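Local coordinates for melanin biosynthesis protein TyrA, putative (Shewanella oneidensis, PDB 2IIZ), which binds heme b and probably acts as a peroxidase of the dye-decolorizing (DyP) type, at residues Tyr24-Ala29 with Asp102-Leu107; Pro39-Val44 with Gln124-Leu129; Val64-Asn69 with Phe300-Asp305. One frame throughout, in Å; residues are numbered along the deposited sequence.

Contact 1: residues Tyr24-Ala29 with Asp102-Leu107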
# COMPACT_ATOMS: atom_id res chain seq x y z
N TYR A 24 -7.64 -6.31 -1.89
CA TYR A 24 -7.98 -7.69 -2.17
C TYR A 24 -7.79 -8.52 -0.88
O TYR A 24 -6.68 -8.63 -0.33
CB TYR A 24 -7.09 -8.24 -3.29
CG TYR A 24 -7.00 -7.38 -4.55
CD1 TYR A 24 -8.10 -7.21 -5.38
CD2 TYR A 24 -5.82 -6.75 -4.89
CE1 TYR A 24 -8.01 -6.42 -6.54
CE2 TYR A 24 -5.72 -5.96 -6.04
CZ TYR A 24 -6.81 -5.81 -6.85
OH TYR A 24 -6.68 -5.02 -7.97
N LEU A 25 -8.89 -9.09 -0.41
CA LEU A 25 -8.92 -9.76 0.88
C LEU A 25 -9.46 -11.15 0.71
O LEU A 25 -10.57 -11.35 0.21
CB LEU A 25 -9.79 -9.02 1.87
CG LEU A 25 -9.49 -7.55 2.08
CD1 LEU A 25 -10.51 -6.93 3.05
CD2 LEU A 25 -8.07 -7.37 2.61
N MSE A 26 -8.64 -12.09 1.17
CA MSE A 26 -8.90 -13.51 1.11
C MSE A 26 -9.09 -14.00 2.52
O MSE A 26 -8.21 -13.79 3.36
CB MSE A 26 -7.70 -14.17 0.49
CG MSE A 26 -7.50 -13.71 -0.92
SE MSE A 26 -9.00 -14.39 -1.95
CE MSE A 26 -8.35 -13.72 -3.66
N PHE A 27 -10.25 -14.62 2.77
CA PHE A 27 -10.62 -15.13 4.09
C PHE A 27 -10.92 -16.61 4.00
O PHE A 27 -11.48 -17.09 3.01
CB PHE A 27 -11.90 -14.47 4.63
CG PHE A 27 -11.80 -13.00 4.84
CD1 PHE A 27 -11.33 -12.49 6.04
CD2 PHE A 27 -12.18 -12.12 3.83
CE1 PHE A 27 -11.23 -11.12 6.24
CE2 PHE A 27 -12.09 -10.77 4.02
CZ PHE A 27 -11.61 -10.25 5.24
N ASN A 28 -10.56 -17.31 5.06
CA ASN A 28 -10.93 -18.70 5.24
C ASN A 28 -11.75 -18.79 6.51
O ASN A 28 -11.45 -18.15 7.53
CB ASN A 28 -9.69 -19.60 5.29
CG ASN A 28 -9.16 -19.95 3.90
OD1 ASN A 28 -9.84 -19.76 2.89
ND2 ASN A 28 -7.94 -20.47 3.85
N ALA A 29 -12.80 -19.60 6.43
CA ALA A 29 -13.80 -19.68 7.47
C ALA A 29 -13.38 -20.68 8.54
O ALA A 29 -12.72 -21.67 8.24
CB ALA A 29 -15.14 -20.06 6.88
N ASP A 102 -11.79 -19.46 0.84
CA ASP A 102 -13.24 -19.55 1.07
C ASP A 102 -14.01 -18.30 0.61
O ASP A 102 -15.09 -18.41 0.01
CB ASP A 102 -13.54 -19.79 2.56
CG ASP A 102 -13.12 -21.17 3.03
OD1 ASP A 102 -12.70 -22.01 2.20
OD2 ASP A 102 -13.21 -21.42 4.24
N LEU A 103 -13.45 -17.13 0.89
CA LEU A 103 -14.09 -15.87 0.54
C LEU A 103 -13.09 -14.85 0.04
O LEU A 103 -11.96 -14.76 0.52
CB LEU A 103 -14.80 -15.28 1.75
CG LEU A 103 -15.96 -16.06 2.35
CD1 LEU A 103 -16.36 -15.37 3.64
CD2 LEU A 103 -17.14 -16.13 1.39
N PHE A 104 -13.55 -14.08 -0.94
CA PHE A 104 -12.79 -13.01 -1.55
C PHE A 104 -13.64 -11.74 -1.50
O PHE A 104 -14.81 -11.74 -1.91
CB PHE A 104 -12.45 -13.40 -2.99
CG PHE A 104 -11.72 -12.33 -3.79
CD1 PHE A 104 -10.77 -11.51 -3.21
CD2 PHE A 104 -11.99 -12.18 -5.14
CE1 PHE A 104 -10.12 -10.54 -3.95
CE2 PHE A 104 -11.34 -11.22 -5.88
CZ PHE A 104 -10.40 -10.40 -5.28
N VAL A 105 -13.03 -10.68 -0.97
CA VAL A 105 -13.63 -9.37 -0.94
C VAL A 105 -12.76 -8.45 -1.79
O VAL A 105 -11.58 -8.18 -1.47
CB VAL A 105 -13.73 -8.81 0.50
CG1 VAL A 105 -14.26 -7.40 0.49
CG2 VAL A 105 -14.64 -9.67 1.35
N HIS A 106 -13.36 -7.99 -2.88
CA HIS A 106 -12.71 -7.16 -3.87
C HIS A 106 -13.23 -5.75 -3.74
O HIS A 106 -14.41 -5.50 -3.99
CB HIS A 106 -13.10 -7.69 -5.23
CG HIS A 106 -12.55 -6.91 -6.37
ND1 HIS A 106 -11.40 -7.28 -7.04
CD2 HIS A 106 -12.99 -5.79 -6.98
CE1 HIS A 106 -11.16 -6.42 -8.01
NE2 HIS A 106 -12.10 -5.50 -8.00
N LEU A 107 -12.35 -4.83 -3.35
CA LEU A 107 -12.75 -3.45 -3.08
C LEU A 107 -11.99 -2.45 -3.94
O LEU A 107 -10.78 -2.58 -4.14
CB LEU A 107 -12.53 -3.09 -1.61
CG LEU A 107 -13.12 -4.06 -0.59
CD1 LEU A 107 -12.77 -3.63 0.83
CD2 LEU A 107 -14.62 -4.20 -0.76
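L25 and V105, like F27 and L103, form hydrogen-bonded pairs between two antiparallel strands of the ferredoxin-like N-terminal half of this DyP-type peroxidase. Reciprocal backbone bonds hold both pairs, the straightest running from F27 N to L103 O. The packing is tight on the face that bears Y24, M26, F104 and H106. There M26, a selenomethionine, bends back at chi2 (-67°), which lays CE over one face of the F104 ring, 3.7 Å from its centroid; a long, unbranched, polarisable chain suits such a methyl-on-ring contact. CB of Y24 meets the same ring at its edge, 3.9 Å from F104 CE1, while Y24 CE1 lies 3.5 Å from H106 CE1, with the two ring planes inclined at 51°. Strand 254-262 covers Y24 and H106 through I259. The other face carries aliphatic groups and F27, whose CE2 meets V105 CG2 at 3.9 Å and which also packs against F126.

Toward A29 the contact becomes partly exposed and turns polar. D102 and L103 both face F27 in a classic beta bulge, and two side chains take over from the regular ladder. The amide oxygen OD1 of N28 accepts D102 N, and the D102 carboxylate answers by taking A29 N, so each short polar side chain holds the opposite backbone. Replacing the D102 carboxylate by the methyl of an alanine is likely to leave A29 N without its acceptor and the end of strand 21-29 freer to move. A29 N approaches D102 OD2 from its anti side at 2.9 Å, 27° out of the carboxylate plane.

Contact 2: residues Pro39-Val44 with Gln124-Leu129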
# COMPACT_ATOMS: atom_id res chain seq x y z
N PRO A 39 -25.79 -15.12 6.65
CA PRO A 39 -26.41 -13.79 6.81
C PRO A 39 -25.40 -12.64 6.98
O PRO A 39 -25.69 -11.52 6.57
CB PRO A 39 -27.24 -13.94 8.07
CG PRO A 39 -26.59 -15.02 8.85
CD PRO A 39 -26.03 -15.96 7.84
N CYS A 40 -24.25 -12.92 7.57
CA CYS A 40 -23.22 -11.89 7.76
C CYS A 40 -22.64 -11.44 6.40
O CYS A 40 -22.37 -10.26 6.17
CB CYS A 40 -22.12 -12.40 8.70
SG CYS A 40 -20.55 -11.51 8.62
N ILE A 41 -22.45 -12.41 5.52
CA ILE A 41 -22.10 -12.15 4.12
C ILE A 41 -23.16 -11.29 3.43
O ILE A 41 -22.84 -10.47 2.58
CB ILE A 41 -21.94 -13.47 3.35
CG1 ILE A 41 -20.59 -14.10 3.70
CG2 ILE A 41 -22.03 -13.24 1.85
CD1 ILE A 41 -20.40 -15.48 3.14
N ALA A 42 -24.43 -11.49 3.78
CA ALA A 42 -25.52 -10.67 3.23
C ALA A 42 -25.33 -9.19 3.58
O ALA A 42 -25.43 -8.32 2.71
CB ALA A 42 -26.87 -11.16 3.73
N ASN A 43 -25.07 -8.93 4.85
CA ASN A 43 -24.84 -7.56 5.33
C ASN A 43 -23.66 -6.90 4.65
O ASN A 43 -23.73 -5.72 4.35
CB ASN A 43 -24.58 -7.55 6.83
CG ASN A 43 -25.77 -7.96 7.63
OD1 ASN A 43 -26.89 -7.53 7.34
ND2 ASN A 43 -25.56 -8.78 8.65
N VAL A 44 -22.60 -7.68 4.41
CA VAL A 44 -21.37 -7.16 3.81
C VAL A 44 -21.57 -6.83 2.34
O VAL A 44 -21.16 -5.77 1.87
CB VAL A 44 -20.19 -8.14 3.97
CG1 VAL A 44 -18.99 -7.70 3.15
CG2 VAL A 44 -19.79 -8.27 5.45
N GLN A 124 -14.35 -6.09 10.66
CA GLN A 124 -15.08 -6.10 11.91
C GLN A 124 -16.44 -6.75 11.72
O GLN A 124 -16.98 -7.35 12.65
CB GLN A 124 -15.23 -4.68 12.44
CG GLN A 124 -13.90 -4.08 12.83
CD GLN A 124 -14.04 -2.73 13.47
OE1 GLN A 124 -14.86 -2.54 14.38
NE2 GLN A 124 -13.23 -1.76 13.01
N MSE A 125 -17.00 -6.63 10.52
CA MSE A 125 -18.27 -7.28 10.24
C MSE A 125 -18.17 -8.81 10.35
O MSE A 125 -19.12 -9.45 10.79
CB MSE A 125 -18.83 -6.83 8.88
CG MSE A 125 -19.29 -5.37 8.90
SE MSE A 125 -19.87 -4.65 7.20
CE MSE A 125 -21.64 -5.26 7.24
N PHE A 126 -17.03 -9.39 9.98
CA PHE A 126 -16.89 -10.86 10.00
C PHE A 126 -16.71 -11.45 11.39
O PHE A 126 -16.81 -12.66 11.54
CB PHE A 126 -15.75 -11.31 9.10
CG PHE A 126 -16.11 -11.33 7.65
CD1 PHE A 126 -17.24 -12.02 7.21
CD2 PHE A 126 -15.35 -10.66 6.73
CE1 PHE A 126 -17.58 -12.03 5.86
CE2 PHE A 126 -15.69 -10.67 5.38
CZ PHE A 126 -16.81 -11.36 4.95
N GLU A 127 -16.44 -10.60 12.38
CA GLU A 127 -16.38 -11.01 13.80
C GLU A 127 -15.24 -12.01 14.00
O GLU A 127 -14.11 -11.75 13.59
CB GLU A 127 -17.74 -11.56 14.27
N ASP A 128 -15.53 -13.15 14.63
CA ASP A 128 -14.53 -14.20 14.78
C ASP A 128 -14.96 -15.43 14.00
O ASP A 128 -14.67 -16.55 14.38
CB ASP A 128 -14.33 -14.54 16.27
CG ASP A 128 -13.72 -13.39 17.07
OD2 ASP A 128 -12.85 -12.65 16.54
N LEU A 129 -15.67 -15.21 12.89
CA LEU A 129 -16.17 -16.31 12.05
C LEU A 129 -15.18 -16.74 10.97
O LEU A 129 -15.22 -17.88 10.52
CB LEU A 129 -17.50 -15.92 11.40
CG LEU A 129 -18.67 -15.75 12.37
CD1 LEU A 129 -19.83 -15.10 11.64
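The N-terminal ferredoxin-like half packs two helices on its sheet, and here C40 and V44 of helix 34-54 meet M125 and F126, near the C-terminal end of helix 112-125. No hydrogen bond crosses between the segments; sulfur, selenium and hydrocarbon make the join. C40 and V44 stand one helical turn apart and both direct CB toward the other segment. C40 is small enough to let the backbone approach: its SG, anti to the backbone N (chi1 161°), reaches 3.3 Å from M125 O and also meets F126 CD1 in an oblique sulfur-aromatic contact. The F126 ring is flat and broad enough to serve several neighbours, with I41 CG1 at its edge and V44 CG2 near CZ; farther in it meets F27 of the sheet.

V44 and the selenomethionine M125 run alongside one another, pointing opposite ways, the branched CG2 of V44 lying 3.8 Å from M125 CB. Flexibility suits M125 to the partly exposed margin of the contact. A bend at chi3 (84°) turns its terminal methyl toward the neighbouring helix, where CE rests 3.6 Å from N43 O and 3.7 Å from N43 CB.

Contact 3: residues Val64-Asn69 with Phe300-Asp305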
# COMPACT_ATOMS: atom_id res chain seq x y z
N VAL A 64 -18.23 -9.13 -3.13
CA VAL A 64 -17.90 -10.34 -2.38
C VAL A 64 -18.17 -11.57 -3.23
O VAL A 64 -19.28 -11.74 -3.76
CB VAL A 64 -18.75 -10.51 -1.11
CG1 VAL A 64 -18.14 -11.59 -0.20
CG2 VAL A 64 -18.86 -9.20 -0.37
N ALA A 65 -17.15 -12.43 -3.35
CA ALA A 65 -17.22 -13.70 -4.06
C ALA A 65 -16.79 -14.83 -3.15
O ALA A 65 -16.11 -14.60 -2.14
CB ALA A 65 -16.35 -13.68 -5.27
N ILE A 66 -17.19 -16.03 -3.53
CA ILE A 66 -17.18 -17.22 -2.67
C ILE A 66 -16.41 -18.37 -3.33
O ILE A 66 -16.65 -18.69 -4.49
CB ILE A 66 -18.64 -17.64 -2.41
CG1 ILE A 66 -19.33 -16.59 -1.53
CG2 ILE A 66 -18.73 -19.01 -1.76
CD1 ILE A 66 -20.77 -16.49 -1.80
N GLY A 67 -15.49 -19.00 -2.60
CA GLY A 67 -14.57 -19.97 -3.20
C GLY A 67 -15.27 -21.21 -3.73
O GLY A 67 -16.28 -21.65 -3.19
N ALA A 68 -14.72 -21.79 -4.79
CA ALA A 68 -15.32 -22.97 -5.42
C ALA A 68 -15.43 -24.15 -4.44
O ALA A 68 -16.43 -24.87 -4.42
CB ALA A 68 -14.53 -23.38 -6.65
N ASN A 69 -14.39 -24.33 -3.64
CA ASN A 69 -14.30 -25.46 -2.70
C ASN A 69 -15.06 -25.26 -1.38
O ASN A 69 -15.09 -26.15 -0.53
CB ASN A 69 -12.82 -25.78 -2.42
CG ASN A 69 -12.19 -26.63 -3.51
OD1 ASN A 69 -12.83 -26.95 -4.51
ND2 ASN A 69 -10.92 -26.99 -3.32
N PHE A 300 -17.16 -17.73 -7.18
CA PHE A 300 -18.40 -17.22 -7.80
C PHE A 300 -18.84 -16.02 -6.98
O PHE A 300 -18.92 -16.09 -5.75
CB PHE A 300 -19.51 -18.28 -7.86
CG PHE A 300 -20.66 -17.93 -8.80
CD1 PHE A 300 -20.54 -18.11 -10.17
CD2 PHE A 300 -21.85 -17.42 -8.32
CE1 PHE A 300 -21.58 -17.79 -11.03
CE2 PHE A 300 -22.89 -17.09 -9.17
CZ PHE A 300 -22.76 -17.28 -10.53
N ALA A 301 -19.11 -14.93 -7.68
CA ALA A 301 -19.65 -13.71 -7.10
C ALA A 301 -21.12 -13.65 -7.48
O ALA A 301 -21.46 -13.29 -8.61
CB ALA A 301 -18.91 -12.50 -7.65
N PRO A 302 -22.01 -14.00 -6.55
CA PRO A 302 -23.41 -13.97 -6.96
C PRO A 302 -23.98 -12.54 -7.07
O PRO A 302 -23.30 -11.55 -6.78
CB PRO A 302 -24.13 -14.76 -5.86
CG PRO A 302 -23.05 -15.31 -4.95
CD PRO A 302 -21.86 -14.44 -5.15
N SER A 303 -25.23 -12.48 -7.49
CA SER A 303 -26.02 -11.27 -7.43
C SER A 303 -26.26 -10.98 -5.98
O SER A 303 -26.13 -11.85 -5.12
CB SER A 303 -27.38 -11.46 -8.14
OG SER A 303 -28.22 -12.36 -7.44
N LEU A 304 -26.60 -9.72 -5.72
CA LEU A 304 -26.88 -9.26 -4.38
C LEU A 304 -28.07 -10.05 -3.86
O LEU A 304 -28.09 -10.52 -2.72
CB LEU A 304 -27.20 -7.77 -4.40
CG LEU A 304 -27.27 -7.08 -3.04
CD1 LEU A 304 -25.95 -7.21 -2.28
CD2 LEU A 304 -27.63 -5.63 -3.21
N ASP A 305 -29.06 -10.20 -4.73
CA ASP A 305 -30.33 -10.81 -4.34
C ASP A 305 -30.17 -12.25 -3.88
O ASP A 305 -30.81 -12.66 -2.92
CB ASP A 305 -31.33 -10.70 -5.49
CG ASP A 305 -31.69 -9.26 -5.77
OD1 ASP A 305 -30.89 -8.55 -6.44
OD2 ASP A 305 -32.76 -8.83 -5.32
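I66 and F300 form an antiparallel hydrogen-bonded pair that joins the N-terminal and C-terminal halves of the DyP fold into one continuous sheet. The bond from I66 N to F300 O is short, 2.8 Å, yet it arrives 41° out of the carbonyl plane, whereas F300 N to I66 O, at 2.9 Å, is tilted by 23°. The segments make this one bridge before the chain turns away at P302 toward helix 304-308.

The side chain of I66 can be followed outward from this bridge. Its CB lies 3.7 Å from F300 O, beside the backbone bond. From there CG1 runs anti to the carbonyl carbon (chi1 -69°) and packs against L103 of the adjoining strand. The terminal CD1 then crosses to the pyrrolidine ring, 4.1 Å from P302 CG and about as far from CD, the two side chains meeting nearly at a right angle. A branched, water-shunning isoleucine suits this buried place, and the rigid proline presents a compact hydrocarbon surface to it while bringing no N-H to extend the ladder. W71 touches both residues.

Alanines suit the neighbouring position, where the strands run close: A65 CB meets A301 CB at 3.7 Å, and their CA atoms are 3.9 Å apart. F300 directs its ring to Y180, which it meets edge-to-face. The chemistry is thus divided: two backbone bonds satisfy buried peptide groups and fix the pairing, while small and aliphatic side chains pack round them through apolar contact.

How the contacts relate
Contact 1 lies about 12 Å from contact 2 and about 10 Å from contact 3, centre to centre, while contacts 2 and 3 are about 14 Å apart. Contacts 1 and 3 share the large antiparallel sheet, in which strands 103-109 and 61-67 are neighbours; contact 2 joins helices that follow strands 21-29 and 103-109 in the chain. L103 touches I41 of helix 34-54, F126 and I66, and V44 packs on V64, so the helix-facing side of the sheet and contact 2 share one apolar layer. The segments alternate in the order 24-29, 39-44, 64-69, 102-107, 124-129, 300-305. Contacts 1 and 2 lie within the N-terminal half; contact 3 joins it to the heme-holding half.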